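Local coordinates for protein cellulosomal scaffoldin (Bacteroides cellulosolvens, PDB 2XBT) that serves as a family 3b carbohydrate-binding module of a secreted cellulosomal scaffoldin and probably binds cellulose, at residues 9-15 with 29-35. Residues are numbered along the deposited sequence; the frame is centred on the assembly and turned at random.
Sequences DLKLLFS and NMKLQNT
Phe14 and Met30 mark the tightly packed side of this antiparallel pair: CG of Met30 lies 3.6 Å from CD1 of Phe14. With CG of Phe14 anti to its backbone N (chi1 -178°), the sulfur of Met30 lies at the ring edge in a Met-aromatic contact, SD 5.4 Å from the ring centroid. On the same face CD1 of Leu12 meets CB of Met30 at 3.9 Å, and CD1 of Leu32 approaches CB of Leu10. This apolar face turns to strand 45-51, where Ile45, Ile47 and Tyr49 touch it.

Lys11, Leu13 and Gln33 make up the more open side. Lys11 and Gln33 run side by side, and their ends are joined through a water that accepts from Lys11 NZ and donates to Gln33 OE1. Leu13 CD1 lies 3.9 Å from Gln33 NE2, whose polar partner is Glu110, which also forms a salt bridge with Lys31.

The backbones bond in pairs, Leu13 N to Lys31 O being nearly straight (178°). A side chain adds a bond at each end, a weak one at Ser15. Asp9 O accepts from Thr35 N in the carbonyl plane at 2.8 Å and from Thr35 OG1, tilted out of that plane, at 3.1 Å. At Ser15, Asn29 ND2 makes its weak bond to OG, 3.4 Å away, while CB of Asn29 comes to 3.4 Å from Ser15 O. Replacing Asn29 with an alanine would probably leave Ser15 OG without this amide donor and open a gap beside it.

The 158° angle and the alternating hydrogen-bonded and non-hydrogen-bonded pairs show antiparallel pairing; as 10-15 and 22-34 are consecutive strands, they form a beta hairpin, whose second strand also pairs antiparallel with strand 110-119, within the beta-sandwich fold of family 3 carbohydrate-binding modules.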
loop_
_atom_site.group_PDB
_atom_site.type_symbol
_atom_site.label_atom_id
_atom_site.label_comp_id
_atom_site.label_asym_id
_atom_site.label_seq_id
_atom_site.Cartn_x
_atom_site.Cartn_y
_atom_site.Cartn_z
ATOM N N ASP A 9 7.427 -0.852 15.340
ATOM C CA ASP A 9 8.009 -2.124 14.949
ATOM C C ASP A 9 7.320 -2.618 13.666
ATOM O O ASP A 9 7.261 -3.820 13.397
ATOM C CB ASP A 9 7.855 -3.144 16.086
ATOM C CG ASP A 9 8.627 -2.746 17.352
ATOM O OD1 ASP A 9 9.696 -2.109 17.227
ATOM O OD2 ASP A 9 8.164 -3.081 18.471
ATOM N N LEU A 10 6.790 -1.681 12.891
ATOM C CA LEU A 10 6.035 -2.019 11.673
ATOM C C LEU A 10 6.929 -2.064 10.438
ATOM O O LEU A 10 7.796 -1.204 10.251
ATOM C CB LEU A 10 4.904 -1.023 11.464
ATOM C CG LEU A 10 3.783 -1.003 12.497
ATOM C CD1 LEU A 10 2.867 0.185 12.295
ATOM C CD2 LEU A 10 2.998 -2.303 12.447
ATOM N N LYS A 11 6.720 -3.070 9.599
ATOM C CA LYS A 11 7.506 -3.230 8.381
ATOM C C LYS A 11 6.610 -3.663 7.229
ATOM O O LYS A 11 5.720 -4.487 7.416
ATOM C CB LYS A 11 8.600 -4.261 8.635
ATOM C CG LYS A 11 9.330 -4.762 7.425
ATOM C CD LYS A 11 10.470 -5.684 7.864
ATOM C CE LYS A 11 11.035 -6.484 6.705
ATOM N NZ LYS A 11 12.142 -7.398 7.125
ATOM N N LEU A 12 6.838 -3.101 6.039
ATOM C CA LEU A 12 6.020 -3.441 4.883
ATOM C C LEU A 12 6.817 -4.250 3.882
ATOM O O LEU A 12 7.918 -3.858 3.504
ATOM C CB LEU A 12 5.502 -2.174 4.197
ATOM C CG LEU A 12 4.493 -2.351 3.063
ATOM C CD1 LEU A 12 3.215 -2.956 3.600
ATOM C CD2 LEU A 12 4.195 -1.023 2.370
ATOM N N LEU A 13 6.252 -5.380 3.467
ATOM C CA LEU A 13 6.769 -6.144 2.347
ATOM C C LEU A 13 5.833 -5.903 1.169
ATOM O O LEU A 13 4.633 -5.707 1.352
ATOM C CB LEU A 13 6.850 -7.636 2.686
ATOM C CG LEU A 13 7.772 -8.012 3.858
ATOM C CD1 LEU A 13 7.623 -9.486 4.218
ATOM C CD2 LEU A 13 9.225 -7.691 3.529
ATOM N N PHE A 14 6.380 -5.896 -0.040
ATOM C CA PHE A 14 5.587 -5.524 -1.194
ATOM C C PHE A 14 5.896 -6.459 -2.360
ATOM O O PHE A 14 7.045 -6.866 -2.551
ATOM C CB PHE A 14 5.915 -4.080 -1.614
ATOM C CG PHE A 14 5.100 -3.582 -2.778
ATOM C CD1 PHE A 14 3.914 -2.897 -2.566
ATOM C CD2 PHE A 14 5.525 -3.801 -4.080
ATOM C CE1 PHE A 14 3.164 -2.444 -3.622
ATOM C CE2 PHE A 14 4.782 -3.361 -5.149
ATOM C CZ PHE A 14 3.595 -2.684 -4.928
ATOM N N SER A 15 4.870 -6.802 -3.123
ATOM C CA SER A 15 5.076 -7.406 -4.438
ATOM C C SER A 15 3.960 -7.005 -5.370
ATOM O O SER A 15 2.918 -6.537 -4.933
ATOM C CB SER A 15 5.148 -8.929 -4.351
ATOM O OG SER A 15 3.860 -9.489 -4.461
ATOM N N ASN A 29 0.413 -6.112 -3.714
ATOM C CA ASN A 29 0.301 -7.169 -2.728
ATOM C C ASN A 29 1.220 -6.829 -1.586
ATOM O O ASN A 29 2.431 -6.678 -1.769
ATOM C CB ASN A 29 0.705 -8.507 -3.319
ATOM C CG ASN A 29 -0.087 -8.859 -4.547
ATOM O OD1 ASN A 29 -1.317 -8.791 -4.554
ATOM N ND2 ASN A 29 0.617 -9.242 -5.605
ATOM N N MET A 30 0.647 -6.705 -0.399
ATOM C CA MET A 30 1.400 -6.180 0.723
ATOM C C MET A 30 1.253 -7.032 1.957
ATOM O O MET A 30 0.185 -7.580 2.218
ATOM C CB MET A 30 0.961 -4.763 1.010
ATOM C CG MET A 30 1.420 -3.834 -0.105
ATOM S SD MET A 30 0.661 -2.230 -0.067
ATOM C CE MET A 30 -1.072 -2.601 -0.248
ATOM N N LYS A 31 2.339 -7.144 2.702
ATOM C CA LYS A 31 2.299 -7.757 4.012
ATOM C C LYS A 31 2.830 -6.744 4.979
ATOM O O LYS A 31 3.985 -6.331 4.881
ATOM C CB LYS A 31 3.226 -8.966 4.082
ATOM C CG LYS A 31 2.595 -10.286 3.778
ATOM C CD LYS A 31 3.470 -11.404 4.350
ATOM C CE LYS A 31 3.050 -12.779 3.859
ATOM N NZ LYS A 31 3.922 -13.847 4.452
ATOM N N LEU A 32 1.998 -6.345 5.923
ATOM C CA LEU A 32 2.435 -5.442 6.960
ATOM C C LEU A 32 2.730 -6.289 8.188
ATOM O O LEU A 32 1.851 -7.004 8.667
ATOM C CB LEU A 32 1.361 -4.388 7.225
ATOM C CG LEU A 32 1.582 -3.400 8.380
ATOM C CD1 LEU A 32 2.863 -2.575 8.224
ATOM C CD2 LEU A 32 0.365 -2.487 8.522
ATOM N N GLN A 33 3.969 -6.224 8.676
ATOM C CA GLN A 33 4.397 -7.046 9.809
ATOM C C GLN A 33 4.660 -6.212 11.055
ATOM O O GLN A 33 5.088 -5.062 10.977
ATOM C CB GLN A 33 5.677 -7.812 9.468
ATOM C CG GLN A 33 5.510 -8.902 8.447
ATOM C CD GLN A 33 6.828 -9.589 8.109
ATOM O OE1 GLN A 33 7.896 -8.977 8.175
ATOM N NE2 GLN A 33 6.755 -10.863 7.740
ATOM N N ASN A 34 4.410 -6.806 12.214
ATOM C CA ASN A 34 4.802 -6.195 13.473
ATOM C C ASN A 34 5.925 -7.067 14.015
ATOM O O ASN A 34 5.724 -8.246 14.263
ATOM C CB ASN A 34 3.604 -6.145 14.422
ATOM C CG ASN A 34 3.981 -5.744 15.845
ATOM O OD1 ASN A 34 5.042 -5.186 16.086
ATOM N ND2 ASN A 34 3.097 -6.031 16.787
ATOM N N THR A 35 7.116 -6.496 14.159
ATOM C CA THR A 35 8.287 -7.269 14.557
ATOM C C THR A 35 8.543 -7.221 16.063
ATOM O O THR A 35 9.471 -7.871 16.563
ATOM C CB THR A 35 9.546 -6.698 13.918
ATOM O OG1 THR A 35 9.720 -5.353 14.387
ATOM C CG2 THR A 35 9.430 -6.710 12.407
HETATM O O HOH W 1 5.701 -3.887 18.328
HETATM O O HOH W 2 10.361 -9.814 7.174
#